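Local coordinates for protein 4'-phospho-dehydrooxetanocin synthase (PDB 5UL3) that catalyses the cobalamin-dependent radical SAM ring contraction of dAMP to an oxetane aldehyde in the biosynthesis of oxetanocin A, at residues V607-K612 with D718-N723; I696-L701 with R727-M732; N58-V63 with I70-P75. All blocks are in the same frame, centred on the assembly; numbering follows the deposited sequence.

Contacts 1 and 2 are neighbours in the C-terminal helix bundle, with centres 13 Å apart. Both use helix 720-730. Contact 1 sets the first turn of helix 720-730 on helix 588-617; contact 2 sets the end of that helix on helix 683-709. They touch where Val607 CG1 meets Leu701 CD2 at 3.7 Å. Neither has a hydrogen bond between its segments. Contact 1 is mostly buried with an exposed arginine at its margin, while contact 2 is partly buried and rich in aromatic rings. Contact 3 lies about 67 Å from contact 2, centre to centre, across the chain's centre. It is a buried beta hairpin, held by backbone hydrogen bonds.

Contact 1. Residues V607-K612 with D718-N723; sequences VMYTIK and DHRLHN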
# COMPACT_ATOMS: atom_id res chain seq x y z
N VAL A 607 -8.54 -9.25 23.91
CA VAL A 607 -9.27 -8.19 24.59
C VAL A 607 -9.07 -6.86 23.88
O VAL A 607 -10.03 -6.10 23.66
CB VAL A 607 -8.84 -8.11 26.07
CG1 VAL A 607 -9.52 -6.95 26.76
CG2 VAL A 607 -9.17 -9.40 26.80
N MET A 608 -7.83 -6.53 23.50
CA MET A 608 -7.62 -5.25 22.83
C MET A 608 -8.22 -5.22 21.43
O MET A 608 -8.71 -4.17 20.98
CB MET A 608 -6.13 -4.91 22.78
CG MET A 608 -5.53 -4.63 24.15
SD MET A 608 -6.55 -3.62 25.25
CE MET A 608 -6.79 -2.14 24.25
N TYR A 609 -8.21 -6.35 20.71
CA TYR A 609 -8.92 -6.39 19.44
C TYR A 609 -10.41 -6.13 19.65
O TYR A 609 -11.04 -5.40 18.87
CB TYR A 609 -8.72 -7.75 18.77
CG TYR A 609 -9.51 -7.95 17.49
CD1 TYR A 609 -8.97 -7.60 16.26
CD2 TYR A 609 -10.78 -8.51 17.51
CE1 TYR A 609 -9.68 -7.79 15.08
CE2 TYR A 609 -11.50 -8.70 16.34
CZ TYR A 609 -10.95 -8.34 15.13
OH TYR A 609 -11.66 -8.53 13.97
N THR A 610 -10.99 -6.71 20.70
CA THR A 610 -12.41 -6.52 20.96
C THR A 610 -12.73 -5.07 21.29
O THR A 610 -13.71 -4.50 20.78
CB THR A 610 -12.85 -7.45 22.08
OG1 THR A 610 -12.53 -8.80 21.73
CG2 THR A 610 -14.37 -7.33 22.33
N ILE A 611 -11.92 -4.45 22.15
CA ILE A 611 -12.10 -3.04 22.49
C ILE A 611 -12.02 -2.18 21.24
O ILE A 611 -12.82 -1.26 21.03
CB ILE A 611 -11.05 -2.62 23.54
CG1 ILE A 611 -11.43 -3.22 24.91
CG2 ILE A 611 -10.88 -1.09 23.59
CD1 ILE A 611 -10.33 -3.13 25.93
N LYS A 612 -11.05 -2.47 20.37
CA LYS A 612 -10.91 -1.70 19.14
C LYS A 612 -12.12 -1.90 18.23
O LYS A 612 -12.60 -0.94 17.61
CB LYS A 612 -9.61 -2.12 18.43
CG LYS A 612 -9.02 -1.10 17.47
CD LYS A 612 -7.49 -1.28 17.43
CE LYS A 612 -7.07 -2.73 17.74
NZ LYS A 612 -5.60 -2.98 17.70
N ASP A 718 -22.66 -11.08 20.70
CA ASP A 718 -22.11 -12.37 21.10
C ASP A 718 -21.27 -12.30 22.38
O ASP A 718 -20.58 -13.27 22.70
CB ASP A 718 -21.27 -12.97 19.96
CG ASP A 718 -20.25 -12.00 19.41
OD1 ASP A 718 -20.12 -10.88 19.95
OD2 ASP A 718 -19.57 -12.36 18.42
N HIS A 719 -21.33 -11.19 23.12
CA HIS A 719 -20.65 -11.06 24.41
C HIS A 719 -19.14 -11.24 24.29
O HIS A 719 -18.51 -11.85 25.15
CB HIS A 719 -21.24 -12.03 25.43
CG HIS A 719 -22.72 -11.90 25.57
ND1 HIS A 719 -23.30 -11.04 26.47
CD2 HIS A 719 -23.73 -12.47 24.87
CE1 HIS A 719 -24.62 -11.11 26.35
NE2 HIS A 719 -24.90 -11.97 25.39
N ARG A 720 -18.56 -10.67 23.24
CA ARG A 720 -17.13 -10.86 22.99
C ARG A 720 -16.27 -10.21 24.06
O ARG A 720 -15.26 -10.79 24.48
CB ARG A 720 -16.78 -10.31 21.60
CG ARG A 720 -15.33 -10.55 21.18
CD ARG A 720 -15.09 -12.01 20.80
NE ARG A 720 -15.87 -12.40 19.63
CZ ARG A 720 -15.46 -12.27 18.38
NH1 ARG A 720 -14.26 -11.76 18.12
NH2 ARG A 720 -16.24 -12.65 17.37
N LEU A 721 -16.62 -9.00 24.52
CA LEU A 721 -15.80 -8.38 25.55
C LEU A 721 -15.89 -9.15 26.87
O LEU A 721 -14.88 -9.38 27.53
CB LEU A 721 -16.18 -6.91 25.76
CG LEU A 721 -15.23 -6.13 26.67
CD1 LEU A 721 -13.79 -6.17 26.17
CD2 LEU A 721 -15.66 -4.66 26.85
N HIS A 722 -17.10 -9.55 27.26
CA HIS A 722 -17.23 -10.40 28.44
C HIS A 722 -16.37 -11.66 28.31
O HIS A 722 -15.61 -12.01 29.22
CB HIS A 722 -18.69 -10.79 28.67
CG HIS A 722 -18.87 -11.77 29.79
ND1 HIS A 722 -19.05 -13.12 29.58
CD2 HIS A 722 -18.87 -11.59 31.14
CE1 HIS A 722 -19.17 -13.73 30.75
NE2 HIS A 722 -19.06 -12.83 31.71
N ASN A 723 -16.46 -12.33 27.16
CA ASN A 723 -15.74 -13.60 26.99
C ASN A 723 -14.23 -13.39 26.99
O ASN A 723 -13.50 -14.15 27.64
CB ASN A 723 -16.18 -14.30 25.70
CG ASN A 723 -17.62 -14.80 25.75
OD1 ASN A 723 -18.19 -14.99 26.83
ND2 ASN A 723 -18.21 -15.01 24.58
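Thr610 meets Arg720 and Leu721 where helix 588-617 faces the first turn of helix 720-730. The contact between the segments is apolar, with no hydrogen bond across it. The methyl of Thr610 does most of the touching. With OG1 beside the backbone N (chi1 -57°), Thr610 CG2 is anti to it and lies 3.6 Å from Leu721 N. It also touches CB of Leu721. On the buried side, Leu721 CD1 lies 4.0 Å from Ile611 CG1 and more loosely beside Val607 CG1.

The polar groups find their partners on their own side of the contact. Thr610 OG1 touches Arg720 CG at 3.3 Å, but its hydrogen bond goes back to Gly606 O. The Arg720 chain bends at chi2 and chi3, which brings its guanidinium back to Asp718. Arg720 NH2 and Asp718 OD2 form a salt bridge at 3.5 Å. Arg720 NH1 comes only within 4.5 Å of Tyr609 CE2, at an oblique angle to the ring.

The start of helix 720-730 is also held by Asp715, whose carboxylate accepts from Leu721 N and His722 N. Val704 and Leu708 of helix 683-709 pack on Leu721. This is helix-helix packing in the C-terminal helix bundle, away from the cobalamin and iron-sulfur cluster sites.

Contact 2. Residues I696-L701 with R727-M732; sequences IMEKLL and RWFSDM. With EDO (1,2-ethanediol), chain B.
Glu698 runs between Trp728, Phe729 and Met732, and its atoms meet them in turn. Glu698 CB packs against the six-membered part of the indole, 3.8 Å from Trp728 CZ3. Glu698 CG lies anti to the backbone N (chi1 -178°) and comes to the edge of the Phe729 ring, 3.9 Å from Phe729 CE1. The same CG touches Met732 SD. Glu698 CD lies 3.6 Å from Met732 SD. At the tip, Glu698 OE1 sits 3.3 Å from Met732 CE, a contact with the methyl and not a hydrogen bond. OE2 forms a salt bridge with Arg702, one turn further along the same helix, and Arg702 also makes a cation-pi contact with Phe729, so one guanidinium serves both residues.

These segments join helix 683-709 to the end of helix 720-730 and the residues just after it, in the C-terminal helix bundle. Helix 588-617 closes the inner side, where Val607 packs on both Leu701 and Trp728.

Leu701 CD1 points onto one face of the indole. Leu701 CD1 makes a CH-pi contact 3.5 Å from the centroid of the Trp728 five-membered ring, 17° off the normal. Met697 CG approaches the far end of the same indole obliquely, 3.5 Å from Trp728 CZ2. The indole N-H is not spent on these neighbours: Trp728 NE1 bonds to Asn604 OD1 of helix 588-617, which would help to fix the ring's rotation. The Phe729 ring turns its edge to helix 683-709: Phe729 CZ lies 3.7 Å from Leu701 O and also touches Leu701 CB.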
# COMPACT_ATOMS: atom_id res chain seq x y z
N ILE A 696 -0.40 -4.51 36.20
CA ILE A 696 -0.90 -3.18 35.84
C ILE A 696 -1.93 -3.30 34.73
O ILE A 696 -2.95 -2.59 34.73
CB ILE A 696 0.25 -2.25 35.44
CG1 ILE A 696 1.32 -2.23 36.53
CG2 ILE A 696 -0.28 -0.85 35.20
CD1 ILE A 696 2.57 -1.54 36.09
N MET A 697 -1.70 -4.19 33.76
CA MET A 697 -2.73 -4.44 32.76
C MET A 697 -4.00 -4.99 33.39
O MET A 697 -5.11 -4.66 32.96
CB MET A 697 -2.20 -5.41 31.70
CG MET A 697 -3.12 -5.60 30.52
SD MET A 697 -3.17 -4.12 29.47
CE MET A 697 -4.49 -4.64 28.39
N GLU A 698 -3.86 -5.83 34.43
CA GLU A 698 -5.06 -6.32 35.11
C GLU A 698 -5.85 -5.15 35.68
O GLU A 698 -7.08 -5.13 35.59
CB GLU A 698 -4.70 -7.31 36.23
CG GLU A 698 -5.98 -7.84 36.90
CD GLU A 698 -5.76 -8.59 38.21
OE1 GLU A 698 -4.63 -8.60 38.73
OE2 GLU A 698 -6.74 -9.19 38.71
N LYS A 699 -5.16 -4.17 36.25
CA LYS A 699 -5.85 -3.03 36.85
C LYS A 699 -6.69 -2.30 35.81
O LYS A 699 -7.85 -1.94 36.06
CB LYS A 699 -4.85 -2.08 37.50
CG LYS A 699 -5.48 -0.83 38.08
CD LYS A 699 -4.60 -0.18 39.12
CE LYS A 699 -5.33 0.96 39.82
NZ LYS A 699 -5.66 2.05 38.85
N LEU A 700 -6.12 -2.07 34.63
CA LEU A 700 -6.88 -1.49 33.53
C LEU A 700 -8.09 -2.34 33.18
O LEU A 700 -9.20 -1.83 33.02
CB LEU A 700 -5.97 -1.33 32.30
CG LEU A 700 -6.66 -1.00 30.97
CD1 LEU A 700 -7.41 0.30 31.11
CD2 LEU A 700 -5.65 -0.95 29.77
N LEU A 701 -7.90 -3.65 33.04
CA LEU A 701 -9.00 -4.48 32.56
C LEU A 701 -10.07 -4.67 33.64
O LEU A 701 -11.22 -4.96 33.30
CB LEU A 701 -8.46 -5.81 32.05
CG LEU A 701 -7.55 -5.69 30.80
CD1 LEU A 701 -7.09 -7.05 30.34
CD2 LEU A 701 -8.29 -4.95 29.65
N ARG A 727 -11.48 -14.81 29.88
CA ARG A 727 -10.31 -15.59 29.50
C ARG A 727 -9.02 -14.89 29.92
O ARG A 727 -8.09 -15.53 30.43
CB ARG A 727 -10.33 -15.84 27.99
CG ARG A 727 -9.28 -16.81 27.50
CD ARG A 727 -9.45 -17.05 26.01
NE ARG A 727 -10.88 -17.16 25.69
CZ ARG A 727 -11.58 -18.29 25.75
NH1 ARG A 727 -12.87 -18.28 25.45
NH2 ARG A 727 -10.98 -19.42 26.09
N TRP A 728 -8.94 -13.57 29.71
CA TRP A 728 -7.72 -12.83 30.08
C TRP A 728 -7.40 -13.00 31.56
O TRP A 728 -6.25 -13.29 31.93
CB TRP A 728 -7.86 -11.34 29.74
CG TRP A 728 -6.53 -10.62 29.79
CD1 TRP A 728 -5.68 -10.39 28.74
CD2 TRP A 728 -5.88 -10.09 30.95
NE1 TRP A 728 -4.55 -9.74 29.18
CE2 TRP A 728 -4.64 -9.54 30.53
CE3 TRP A 728 -6.21 -10.02 32.31
CZ2 TRP A 728 -3.75 -8.92 31.41
CZ3 TRP A 728 -5.33 -9.41 33.18
CH2 TRP A 728 -4.11 -8.87 32.73
N PHE A 729 -8.40 -12.81 32.42
CA PHE A 729 -8.15 -12.95 33.86
C PHE A 729 -7.70 -14.36 34.19
O PHE A 729 -6.76 -14.54 34.97
CB PHE A 729 -9.41 -12.57 34.65
CG PHE A 729 -9.77 -11.10 34.54
CD1 PHE A 729 -8.81 -10.13 34.80
CD2 PHE A 729 -11.05 -10.70 34.16
CE1 PHE A 729 -9.11 -8.78 34.70
CE2 PHE A 729 -11.36 -9.35 34.06
CZ PHE A 729 -10.39 -8.39 34.33
N SER A 730 -8.32 -15.37 33.58
CA SER A 730 -7.94 -16.75 33.88
C SER A 730 -6.57 -17.11 33.32
O SER A 730 -5.95 -18.05 33.81
CB SER A 730 -9.00 -17.72 33.34
OG SER A 730 -8.61 -18.24 32.09
N ASP A 731 -6.09 -16.39 32.31
CA ASP A 731 -4.79 -16.67 31.71
C ASP A 731 -3.65 -15.87 32.31
O ASP A 731 -2.53 -15.97 31.80
CB ASP A 731 -4.84 -16.41 30.20
CG ASP A 731 -5.68 -17.42 29.46
OD1 ASP A 731 -5.90 -18.52 30.01
OD2 ASP A 731 -6.13 -17.13 28.33
N MET A 732 -3.89 -15.09 33.36
CA MET A 732 -2.84 -14.24 33.91
C MET A 732 -1.62 -15.06 34.32
O MET A 732 -1.75 -16.12 34.93
CB MET A 732 -3.35 -13.46 35.12
CG MET A 732 -4.28 -12.34 34.79
SD MET A 732 -4.69 -11.34 36.22
CE MET A 732 -3.09 -10.77 36.74
C1 EDO B . -5.39 2.82 35.70
O1 EDO B . -4.33 2.11 36.35
C2 EDO B . -6.32 1.82 35.03
O2 EDO B . -7.32 2.52 34.29

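Contact 3. Residues N58-V63 with I70-P75; sequences NTTLYV and IHVFSP. With EDO (1,2-ethanediol), chain O.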
# COMPACT_ATOMS: atom_id res chain seq x y z
N ASN A 58 -10.30 8.37 -23.75
CA ASN A 58 -9.96 7.89 -25.09
C ASN A 58 -10.78 6.66 -25.45
O ASN A 58 -10.46 5.97 -26.43
CB ASN A 58 -8.44 7.59 -25.18
CG ASN A 58 -7.97 6.60 -24.13
OD1 ASN A 58 -8.17 5.39 -24.25
ND2 ASN A 58 -7.31 7.12 -23.10
N THR A 59 -11.85 6.39 -24.70
CA THR A 59 -12.69 5.25 -24.99
C THR A 59 -13.22 5.33 -26.42
O THR A 59 -13.62 6.41 -26.89
CB THR A 59 -13.85 5.18 -23.99
OG1 THR A 59 -13.32 5.30 -22.65
CG2 THR A 59 -14.56 3.84 -24.11
N THR A 60 -13.21 4.20 -27.10
CA THR A 60 -13.42 4.12 -28.54
C THR A 60 -14.39 2.99 -28.84
O THR A 60 -14.26 1.90 -28.28
CB THR A 60 -12.10 3.85 -29.30
OG1 THR A 60 -11.14 4.83 -28.95
CG2 THR A 60 -12.33 3.89 -30.81
N LEU A 61 -15.35 3.24 -29.74
CA LEU A 61 -16.26 2.21 -30.22
C LEU A 61 -15.97 1.90 -31.69
O LEU A 61 -15.85 2.82 -32.51
CB LEU A 61 -17.72 2.68 -30.07
CG LEU A 61 -18.77 1.77 -30.69
CD1 LEU A 61 -18.82 0.42 -30.00
CD2 LEU A 61 -20.14 2.46 -30.63
N TYR A 62 -15.82 0.62 -32.00
CA TYR A 62 -15.76 0.13 -33.37
C TYR A 62 -17.08 -0.54 -33.70
O TYR A 62 -17.53 -1.43 -32.96
CB TYR A 62 -14.60 -0.85 -33.57
CG TYR A 62 -13.28 -0.28 -33.15
CD1 TYR A 62 -12.86 -0.32 -31.82
CD2 TYR A 62 -12.44 0.31 -34.09
CE1 TYR A 62 -11.63 0.23 -31.44
CE2 TYR A 62 -11.22 0.85 -33.72
CZ TYR A 62 -10.82 0.80 -32.40
OH TYR A 62 -9.61 1.36 -32.07
N VAL A 63 -17.71 -0.12 -34.78
CA VAL A 63 -18.90 -0.78 -35.30
C VAL A 63 -18.48 -1.47 -36.59
O VAL A 63 -18.15 -0.80 -37.57
CB VAL A 63 -20.05 0.21 -35.54
CG1 VAL A 63 -21.34 -0.56 -35.86
CG2 VAL A 63 -20.25 1.10 -34.32
N ILE A 70 -15.83 -0.56 -41.53
CA ILE A 70 -15.62 -0.46 -40.09
C ILE A 70 -15.75 1.00 -39.68
O ILE A 70 -14.97 1.85 -40.13
CB ILE A 70 -14.24 -1.02 -39.68
CG1 ILE A 70 -14.13 -2.50 -40.02
CG2 ILE A 70 -13.95 -0.76 -38.18
CD1 ILE A 70 -12.73 -3.05 -39.86
N HIS A 71 -16.72 1.31 -38.82
CA HIS A 71 -16.89 2.65 -38.28
C HIS A 71 -16.15 2.77 -36.95
O HIS A 71 -16.17 1.83 -36.15
CB HIS A 71 -18.36 2.97 -38.03
CG HIS A 71 -19.24 2.79 -39.23
ND1 HIS A 71 -19.54 3.83 -40.09
CD2 HIS A 71 -19.89 1.70 -39.70
CE1 HIS A 71 -20.32 3.38 -41.05
NE2 HIS A 71 -20.55 2.09 -40.84
N VAL A 72 -15.54 3.92 -36.72
CA VAL A 72 -14.80 4.16 -35.48
C VAL A 72 -15.27 5.48 -34.88
O VAL A 72 -15.20 6.52 -35.55
CB VAL A 72 -13.28 4.18 -35.72
CG1 VAL A 72 -12.53 4.19 -34.37
CG2 VAL A 72 -12.85 2.99 -36.57
N PHE A 73 -15.71 5.43 -33.62
CA PHE A 73 -16.19 6.59 -32.87
C PHE A 73 -15.27 6.86 -31.69
O PHE A 73 -15.04 5.95 -30.88
CB PHE A 73 -17.61 6.36 -32.34
CG PHE A 73 -18.65 6.17 -33.41
CD1 PHE A 73 -18.94 4.91 -33.91
CD2 PHE A 73 -19.36 7.26 -33.91
CE1 PHE A 73 -19.91 4.73 -34.90
CE2 PHE A 73 -20.33 7.09 -34.89
CZ PHE A 73 -20.60 5.83 -35.38
N SER A 74 -14.80 8.09 -31.56
CA SER A 74 -13.90 8.48 -30.48
C SER A 74 -14.37 9.82 -29.91
O SER A 74 -13.81 10.87 -30.22
CB SER A 74 -12.45 8.55 -30.96
OG SER A 74 -11.57 8.90 -29.91
N PRO A 75 -15.40 9.80 -29.06
CA PRO A 75 -16.04 11.06 -28.65
C PRO A 75 -15.18 11.92 -27.75
O PRO A 75 -15.43 13.13 -27.67
CB PRO A 75 -17.30 10.59 -27.91
CG PRO A 75 -17.06 9.19 -27.54
CD PRO A 75 -16.08 8.61 -28.53
C1 EDO O . -16.83 14.97 -29.89
O1 EDO O . -17.63 13.93 -29.32
C2 EDO O . -16.64 16.03 -28.80
O2 EDO O . -15.77 17.07 -29.26
O HOH W 1 -12.70 8.81 -27.34
O HOH W 2 -9.76 6.73 -30.34
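Leu61 and Phe73 exchange two backbone hydrogen bonds. Phe73 N donates to Leu61 O at 2.8 Å in a nearly straight bond, 172° at the hydrogen. Leu61 N donates back to Phe73 O at 3.0 Å. Val63 and His71 form the second hydrogen-bonded pair, with both bonds at 2.8 Å between backbone N and O. Tyr62 and Val72 form the non-hydrogen-bonded pair between them. There the CA-H groups approach carbonyls of the other strand, with Tyr62 CA 3.3 Å from His71 O.

Two waters link the segments at the end away from the hairpin turn. One donates to Thr59 O and Ser74 OG. The other donates to Thr60 OG1 and Ser74 OG. Ser74 OG is also hydrogen-bonded to Arg77 O, and Thr60 OG1 donates to Asn58 O. His71 is gripped through both ring nitrogens, ND1 by Tyr102 OH and NE2 by Glu65, while the phenol end of Tyr62 is held by Gln151 and Asn82.

The arrangement is an antiparallel beta hairpin. Its strands 60-64 and 69-73 are the two central strands of the four-stranded antiparallel sheet in the N-terminal part of the chain. Strand 49-53 pairs along one side and strand 102-106 along the other.

Packing follows on both faces. On the face of Tyr62 and Val72, the two side chains run side by side, and Val72 CG1 lies 3.6 Å from Tyr62 CE2. Val72 CG1 also meets Thr60 CG2, at 3.6 Å. On the face of Leu61, Val63, His71 and Phe73, Val63 CG2 comes to the edge of the Phe73 ring, 3.7 Å from Phe73 CE1. It is the branch beside the backbone N, CG1 being anti to that N (chi1 -171°).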